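Local coordinates for pyrrolidone-carboxylate peptidase (Pyrococcus furiosus, PDB 1X10), which removes N-terminal pyroglutamyl (5-oxoproline) residues from peptides as a thiol protease, generally sparing bonds in which proline comes second, at residues V167-P171 / E172-D176; K122-E126 / R127-A131; K24-D27 / G28-I31. The protein carries 3 engineered substitutions. All coordinates share one frame; numbering follows the deposited sequence.

Contacts 1, 2 and 3 are local turns at the ends of helices, each held by short-range bonds. Contacts 1 and 2 are partly buried and both touch the second subunit: Pro171 of contact 1 packs on Pro130 of contact 2 in a neighbouring subunit. Contact 3 is a surface turn that no other subunit of the assembly reaches. Chemistry follows place: a side-chain amide binds backbone at contact 1, a glycine-centred helix end and an imidazole serve contact 2, and a tight turn with one aliphatic pair makes contact 3. Helix 189-206 lies against all three, and helix 18-26, which ends in contact 3, also packs on contact 1.

Contact 1: residues V167-P171 / E172-D176; sequences VPYIP and EQIID
Gln173 turns its amide back upon the chain that leads to it, and OE1 accepts a hydrogen from Ile170 N over 3.1 Å, nearly straight at 160° and on a lone pair in the amide plane. The main chain reciprocates, Gln173 N bonding to Ile170 O at 2.9 Å, so the two residues are held by a pair of bonds. One residue on, Ile174 N reaches Pro171 O, also at 2.9 Å, and the chain has begun to coil as it approaches helix 175-178. The packed side gathers round Tyr169. With CG beside its own backbone N (chi1 -67°) and the chain extended from there, Gln173 places OE1 at the ring edge, 3.5 Å from Tyr169 CD1, the amide standing almost perpendicular to the ring. Ile174 comes in obliquely by its CD1, 3.7 Å from Tyr169 CB. The solvent side is simpler: Glu172, an exposed residue, runs alongside Ile170, and its CG and its carboxylate OE2 both lie 3.6 Å from Ile170 CD1. The segment leads from the end of strand 161-167, the strand that carries the active-site His166, towards helix 175-178. Pro171 and Ile174 pack against Pro130 of the second subunit, while Ile170 and Gln173 rest on Pro18 of helix 18-26 and Ile170 also meets Tyr189 of helix 189-206.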
loop_
_atom_site.group_PDB
_atom_site.type_symbol
_atom_site.label_atom_id
_atom_site.label_comp_id
_atom_site.label_asym_id
_atom_site.label_seq_id
_atom_site.Cartn_x
_atom_site.Cartn_y
_atom_site.Cartn_z
ATOM N N VAL A 167 -1.283 12.421 -12.934
ATOM C CA VAL A 167 -1.147 11.136 -13.602
ATOM C C VAL A 167 -0.128 10.290 -12.849
ATOM O O VAL A 167 0.772 10.816 -12.198
ATOM C CB VAL A 167 -0.672 11.290 -15.075
ATOM C CG1 VAL A 167 -1.610 12.237 -15.828
ATOM C CG2 VAL A 167 0.772 11.792 -15.124
ATOM N N PRO A 168 -0.273 8.960 -12.911
ATOM C CA PRO A 168 0.660 8.065 -12.225
ATOM C C PRO A 168 1.981 8.034 -12.987
ATOM O O PRO A 168 2.113 8.650 -14.048
ATOM C CB PRO A 168 -0.041 6.704 -12.301
ATOM C CG PRO A 168 -1.499 7.049 -12.474
ATOM C CD PRO A 168 -1.442 8.218 -13.418
ATOM N N TYR A 169 2.956 7.327 -12.432
ATOM C CA TYR A 169 4.241 7.145 -13.101
ATOM C C TYR A 169 3.892 6.370 -14.369
ATOM O O TYR A 169 2.909 5.624 -14.376
ATOM C CB TYR A 169 5.139 6.195 -12.309
ATOM C CG TYR A 169 5.905 6.749 -11.139
ATOM C CD1 TYR A 169 6.866 7.748 -11.313
ATOM C CD2 TYR A 169 5.758 6.186 -9.872
ATOM C CE1 TYR A 169 7.669 8.162 -10.248
ATOM C CE2 TYR A 169 6.558 6.585 -8.810
ATOM C CZ TYR A 169 7.510 7.567 -9.003
ATOM O OH TYR A 169 8.319 7.933 -7.955
ATOM N N ILE A 170 4.669 6.532 -15.438
ATOM C CA ILE A 170 4.433 5.696 -16.609
ATOM C C ILE A 170 5.393 4.526 -16.345
ATOM O O ILE A 170 6.387 4.694 -15.632
ATOM C CB ILE A 170 4.761 6.399 -17.951
ATOM C CG1 ILE A 170 6.184 6.952 -17.953
ATOM C CG2 ILE A 170 3.744 7.499 -18.208
ATOM C CD1 ILE A 170 6.586 7.541 -19.302
ATOM N N PRO A 171 5.103 3.332 -16.892
ATOM C CA PRO A 171 5.922 2.123 -16.707
ATOM C C PRO A 171 7.447 2.239 -16.715
ATOM O O PRO A 171 8.109 1.711 -15.821
ATOM C CB PRO A 171 5.405 1.187 -17.799
ATOM C CG PRO A 171 3.943 1.545 -17.845
ATOM C CD PRO A 171 3.993 3.064 -17.828
ATOM N N GLU A 172 8.010 2.915 -17.709
ATOM C CA GLU A 172 9.464 3.037 -17.782
ATOM C C GLU A 172 10.092 3.694 -16.556
ATOM O O GLU A 172 11.274 3.486 -16.277
ATOM C CB GLU A 172 9.876 3.800 -19.041
ATOM C CG GLU A 172 9.247 5.169 -19.175
ATOM C CD GLU A 172 9.528 5.793 -20.525
ATOM O OE1 GLU A 172 10.592 6.434 -20.684
ATOM O OE2 GLU A 172 8.684 5.627 -21.434
ATOM N N GLN A 173 9.307 4.475 -15.821
ATOM C CA GLN A 173 9.819 5.147 -14.630
ATOM C C GLN A 173 9.930 4.196 -13.437
ATOM O O GLN A 173 10.577 4.516 -12.440
ATOM C CB GLN A 173 8.910 6.318 -14.247
ATOM C CG GLN A 173 8.910 7.472 -15.238
ATOM C CD GLN A 173 8.068 8.636 -14.754
ATOM O OE1 GLN A 173 6.839 8.562 -14.738
ATOM N NE2 GLN A 173 8.728 9.717 -14.340
ATOM N N ILE A 174 9.293 3.034 -13.544
ATOM C CA ILE A 174 9.297 2.051 -12.463
ATOM C C ILE A 174 10.544 1.162 -12.452
ATOM O O ILE A 174 10.971 0.680 -11.397
ATOM C CB ILE A 174 8.051 1.128 -12.554
ATOM C CG1 ILE A 174 6.774 1.971 -12.624
ATOM C CG2 ILE A 174 8.006 0.186 -11.357
ATOM C CD1 ILE A 174 6.569 2.898 -11.447
ATOM N N ILE A 175 11.129 0.954 -13.624
ATOM C CA ILE A 175 12.294 0.087 -13.759
ATOM C C ILE A 175 13.369 0.204 -12.672
ATOM O O ILE A 175 13.671 -0.784 -12.002
ATOM C CB ILE A 175 12.957 0.265 -15.142
ATOM C CG1 ILE A 175 11.912 0.094 -16.249
ATOM C CG2 ILE A 175 14.071 -0.765 -15.323
ATOM C CD1 ILE A 175 11.080 -1.178 -16.133
ATOM N N ASP A 176 13.945 1.388 -12.481
ATOM C CA ASP A 176 14.989 1.529 -11.464
ATOM C C ASP A 176 14.486 1.569 -10.021
ATOM O O ASP A 176 15.282 1.657 -9.088
ATOM C CB ASP A 176 15.854 2.762 -11.747
ATOM C CG ASP A 176 15.063 4.048 -11.733
ATOM O OD1 ASP A 176 14.347 4.298 -10.738
ATOM O OD2 ASP A 176 15.165 4.813 -12.714
#

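Contact 2: residues K122-E126 / R127-A131; sequences KKLHE and RGIPA
Gly128 and Ile129 both bond back into the last turn of helix 117-126, closing it as a Schellman motif. Among the backbone bonds, Ile129 N reaches Leu124 O at 2.9 Å and Gly128 N reaches His125 O at the same length, while Arg127 N is shared weakly between Lys123 O and Leu124 O. The positive phi of Gly128 (77°) lets the chain reverse here. Apolar contacts reinforce the reversal: Leu124 CD2 lies 4.0 Å from Ile129 CD1, the hydrophobic pair that commonly accompanies this motif, and Leu124 CD1 touches Ala131 CB at 3.6 Å. Ile76 of strand 76-83 packs on Leu124, Ile129 and Ala131. Charged groups flank the helix end. Lys122 NZ pairs weakly with Glu126 OE2 on the exposed side, while Lys123 and Arg127 lie towards helix 189-206. Lys123 NZ and Arg127 NH1 are like charges only 3.3 Å apart, a strain probably eased by the long, weak ion pairs of Arg127 with Glu194 and Glu201. Beyond the motif proper, the imidazole ties the helix to the strand that follows: His125 NE2 donates to Ala131 O over 2.6 Å at 165°, the oxygen lying just 6° out of the ring plane.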
loop_
_atom_site.group_PDB
_atom_site.type_symbol
_atom_site.label_atom_id
_atom_site.label_comp_id
_atom_site.label_asym_id
_atom_site.label_seq_id
_atom_site.Cartn_x
_atom_site.Cartn_y
_atom_site.Cartn_z
ATOM N N LYS A 122 -16.587 10.548 -15.174
ATOM C CA LYS A 122 -17.562 9.662 -15.790
ATOM C C LYS A 122 -17.156 9.273 -17.212
ATOM O O LYS A 122 -17.240 8.109 -17.592
ATOM C CB LYS A 122 -18.936 10.335 -15.787
ATOM C CG LYS A 122 -20.085 9.444 -16.235
ATOM C CD LYS A 122 -20.110 9.263 -17.739
ATOM C CE LYS A 122 -20.475 10.559 -18.462
ATOM N NZ LYS A 122 -20.483 10.392 -19.947
ATOM N N LYS A 123 -16.715 10.247 -18.001
ATOM C CA LYS A 123 -16.309 9.967 -19.374
ATOM C C LYS A 123 -15.060 9.085 -19.410
ATOM O O LYS A 123 -14.951 8.175 -20.237
ATOM C CB LYS A 123 -16.047 11.271 -20.130
ATOM C CG LYS A 123 -15.919 11.089 -21.628
ATOM C CD LYS A 123 -17.211 10.519 -22.205
ATOM C CE LYS A 123 -17.108 10.308 -23.707
ATOM N NZ LYS A 123 -16.903 11.593 -24.427
ATOM N N LEU A 124 -14.112 9.355 -18.518
ATOM C CA LEU A 124 -12.897 8.552 -18.468
ATOM C C LEU A 124 -13.274 7.097 -18.198
ATOM O O LEU A 124 -12.763 6.186 -18.848
ATOM C CB LEU A 124 -11.950 9.077 -17.376
ATOM C CG LEU A 124 -11.319 10.444 -17.686
ATOM C CD1 LEU A 124 -10.492 10.919 -16.500
ATOM C CD2 LEU A 124 -10.451 10.332 -18.937
ATOM N N HIS A 125 -14.184 6.886 -17.248
ATOM C CA HIS A 125 -14.636 5.538 -16.911
ATOM C C HIS A 125 -15.273 4.849 -18.121
ATOM O O HIS A 125 -15.085 3.653 -18.339
ATOM C CB HIS A 125 -15.633 5.587 -15.753
ATOM C CG HIS A 125 -15.013 5.949 -14.439
ATOM N ND1 HIS A 125 -15.733 5.999 -13.265
ATOM C CD2 HIS A 125 -13.736 6.252 -14.107
ATOM C CE1 HIS A 125 -14.928 6.312 -12.266
ATOM N NE2 HIS A 125 -13.709 6.472 -12.751
ATOM N N GLU A 126 -16.030 5.609 -18.904
ATOM C CA GLU A 126 -16.668 5.057 -20.092
ATOM C C GLU A 126 -15.614 4.667 -21.119
ATOM O O GLU A 126 -15.845 3.796 -21.954
ATOM C CB GLU A 126 -17.638 6.073 -20.689
ATOM C CG GLU A 126 -18.853 6.313 -19.810
ATOM C CD GLU A 126 -19.775 7.384 -20.350
ATOM O OE1 GLU A 126 -20.854 7.579 -19.755
ATOM O OE2 GLU A 126 -19.428 8.034 -21.361
ATOM N N ARG A 127 -14.456 5.321 -21.049
ATOM C CA ARG A 127 -13.349 5.041 -21.955
ATOM C C ARG A 127 -12.470 3.922 -21.397
ATOM O O ARG A 127 -11.465 3.558 -22.003
ATOM C CB ARG A 127 -12.492 6.294 -22.153
ATOM C CG ARG A 127 -13.118 7.373 -23.023
ATOM C CD ARG A 127 -13.158 6.944 -24.483
ATOM N NE ARG A 127 -12.732 8.025 -25.369
ATOM C CZ ARG A 127 -13.391 9.170 -25.528
ATOM N NH1 ARG A 127 -14.516 9.391 -24.863
ATOM N NH2 ARG A 127 -12.921 10.099 -26.352
ATOM N N GLY A 128 -12.846 3.393 -20.236
ATOM C CA GLY A 128 -12.074 2.326 -19.626
ATOM C C GLY A 128 -10.806 2.842 -18.967
ATOM O O GLY A 128 -9.829 2.108 -18.802
ATOM N N ILE A 129 -10.821 4.115 -18.591
ATOM C CA ILE A 129 -9.665 4.723 -17.941
ATOM C C ILE A 129 -9.929 4.924 -16.447
ATOM O O ILE A 129 -10.779 5.725 -16.058
ATOM C CB ILE A 129 -9.333 6.091 -18.572
ATOM C CG1 ILE A 129 -9.004 5.913 -20.057
ATOM C CG2 ILE A 129 -8.165 6.739 -17.829
ATOM C CD1 ILE A 129 -8.726 7.210 -20.791
ATOM N N PRO A 130 -9.211 4.187 -15.587
ATOM C CA PRO A 130 -9.452 4.376 -14.152
ATOM C C PRO A 130 -9.133 5.804 -13.714
ATOM O O PRO A 130 -8.068 6.350 -14.026
ATOM C CB PRO A 130 -8.547 3.328 -13.497
ATOM C CG PRO A 130 -7.517 3.018 -14.545
ATOM C CD PRO A 130 -8.281 3.074 -15.833
ATOM N N ALA A 131 -10.072 6.410 -13.000
ATOM C CA ALA A 131 -9.907 7.778 -12.536
ATOM C C ALA A 131 -10.776 8.020 -11.313
ATOM O O ALA A 131 -11.823 7.386 -11.143
ATOM C CB ALA A 131 -10.288 8.755 -13.653
#

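Contact 3: residues K24-D27 / G28-I31; sequences KDLD and GIKI
Ile29 closes the type II beta turn that begins at Leu26, the last residue of helix 18-26: its backbone N bonds to Leu26 O at 3.3 Å, nearly straight at 168°, the donor standing above the carbonyl plane. Gly28 occupies the third place of the turn with a positive phi (83°), where a side chain would run into the carbonyl oxygen of Asp27. From its CB outward, the side chain of Ile29 stays close to that same Leu26 carbonyl. CB lies 3.7 Å from Leu26 O. At the fork, CG1 sits between the backbone N and the carbonyl carbon (chi1 75°), which brings it within 3.2 Å of Leu26 O. The other branch, CG2, meets Leu26 O too and reaches one residue further back, to Asp25 O at 3.6 Å. The tip, CD1, then finds an aliphatic partner in Leu26 CD2, also at 3.6 Å, the two side chains lying side by side and pointing the same way. Replacing Ile29 by an alanine is likely to leave Leu26 CD2 without its neighbour across the turn and to open a gap over the last carbonyls of the helix. The turn is a helix-to-edge-strand connection. Asp27 OD2 accepts a hydrogen bond from Gly38 N, and Asp25 OD1 is bonded to Tyr189 OH. Leu26 faces Leu193 and Val196 of helix 189-206, while Ile29 packs on Val36 of strand 34-41, with which strand 30-31 pairs antiparallel at the margin of the sheet.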
loop_
_atom_site.group_PDB
_atom_site.type_symbol
_atom_site.label_atom_id
_atom_site.label_comp_id
_atom_site.label_asym_id
_atom_site.label_seq_id
_atom_site.Cartn_x
_atom_site.Cartn_y
_atom_site.Cartn_z
ATOM N N LYS A 24 3.721 18.912 -24.538
ATOM C CA LYS A 24 4.303 19.065 -25.864
ATOM C C LYS A 24 3.503 18.348 -26.950
ATOM O O LYS A 24 3.387 18.848 -28.067
ATOM C CB LYS A 24 5.746 18.568 -25.868
ATOM C CG LYS A 24 6.686 19.430 -25.046
ATOM C CD LYS A 24 8.121 18.937 -25.156
ATOM C CE LYS A 24 9.071 19.832 -24.378
ATOM N NZ LYS A 24 10.474 19.316 -24.433
ATOM N N ASP A 25 2.953 17.185 -26.621
ATOM C CA ASP A 25 2.160 16.415 -27.575
ATOM C C ASP A 25 0.828 17.087 -27.883
ATOM O O ASP A 25 0.319 16.993 -29.005
ATOM C CB ASP A 25 1.895 15.003 -27.037
ATOM C CG ASP A 25 3.059 14.049 -27.284
ATOM O OD1 ASP A 25 3.031 12.919 -26.761
ATOM O OD2 ASP A 25 3.998 14.426 -28.007
ATOM N N LEU A 26 0.262 17.768 -26.893
ATOM C CA LEU A 26 -1.022 18.424 -27.082
ATOM C C LEU A 26 -0.906 19.843 -27.636
ATOM O O LEU A 26 -1.880 20.408 -28.124
ATOM C CB LEU A 26 -1.801 18.433 -25.766
ATOM C CG LEU A 26 -2.221 17.055 -25.244
ATOM C CD1 LEU A 26 -2.916 17.198 -23.891
ATOM C CD2 LEU A 26 -3.156 16.390 -26.251
ATOM N N ASP A 27 0.288 20.417 -27.583
ATOM C CA ASP A 27 0.471 21.774 -28.087
ATOM C C ASP A 27 0.151 21.889 -29.574
ATOM O O ASP A 27 0.638 21.096 -30.380
ATOM C CB ASP A 27 1.905 22.242 -27.863
ATOM C CG ASP A 27 2.088 23.725 -28.163
ATOM O OD1 ASP A 27 3.185 24.114 -28.621
ATOM O OD2 ASP A 27 1.143 24.508 -27.927
ATOM N N GLY A 28 -0.668 22.875 -29.926
ATOM C CA GLY A 28 -1.016 23.090 -31.319
ATOM C C GLY A 28 -2.129 22.247 -31.910
ATOM O O GLY A 28 -2.529 22.488 -33.048
ATOM N N ILE A 29 -2.637 21.263 -31.172
ATOM C CA ILE A 29 -3.709 20.444 -31.719
ATOM C C ILE A 29 -5.023 21.204 -31.610
ATOM O O ILE A 29 -5.107 22.221 -30.921
ATOM C CB ILE A 29 -3.860 19.094 -30.977
ATOM C CG1 ILE A 29 -4.521 19.305 -29.616
ATOM C CG2 ILE A 29 -2.498 18.436 -30.818
ATOM C CD1 ILE A 29 -4.914 18.011 -28.934
ATOM N N LYS A 30 -6.043 20.712 -32.299
ATOM C CA LYS A 30 -7.349 21.341 -32.249
ATOM C C LYS A 30 -8.428 20.296 -32.046
ATOM O O LYS A 30 -8.389 19.223 -32.645
ATOM C CB LYS A 30 -7.623 22.125 -33.535
ATOM C CG LYS A 30 -6.660 23.275 -33.773
ATOM C CD LYS A 30 -6.943 24.014 -35.079
ATOM C CE LYS A 30 -8.166 24.916 -34.992
ATOM N NZ LYS A 30 -9.425 24.163 -34.752
ATOM N N ILE A 31 -9.368 20.616 -31.169
ATOM C CA ILE A 31 -10.502 19.757 -30.879
ATOM C C ILE A 31 -11.669 20.601 -31.377
ATOM O O ILE A 31 -12.003 21.624 -30.781
ATOM C CB ILE A 31 -10.627 19.495 -29.366
ATOM C CG1 ILE A 31 -9.388 18.733 -28.880
ATOM C CG2 ILE A 31 -11.902 18.709 -29.071
ATOM C CD1 ILE A 31 -9.366 18.477 -27.392
#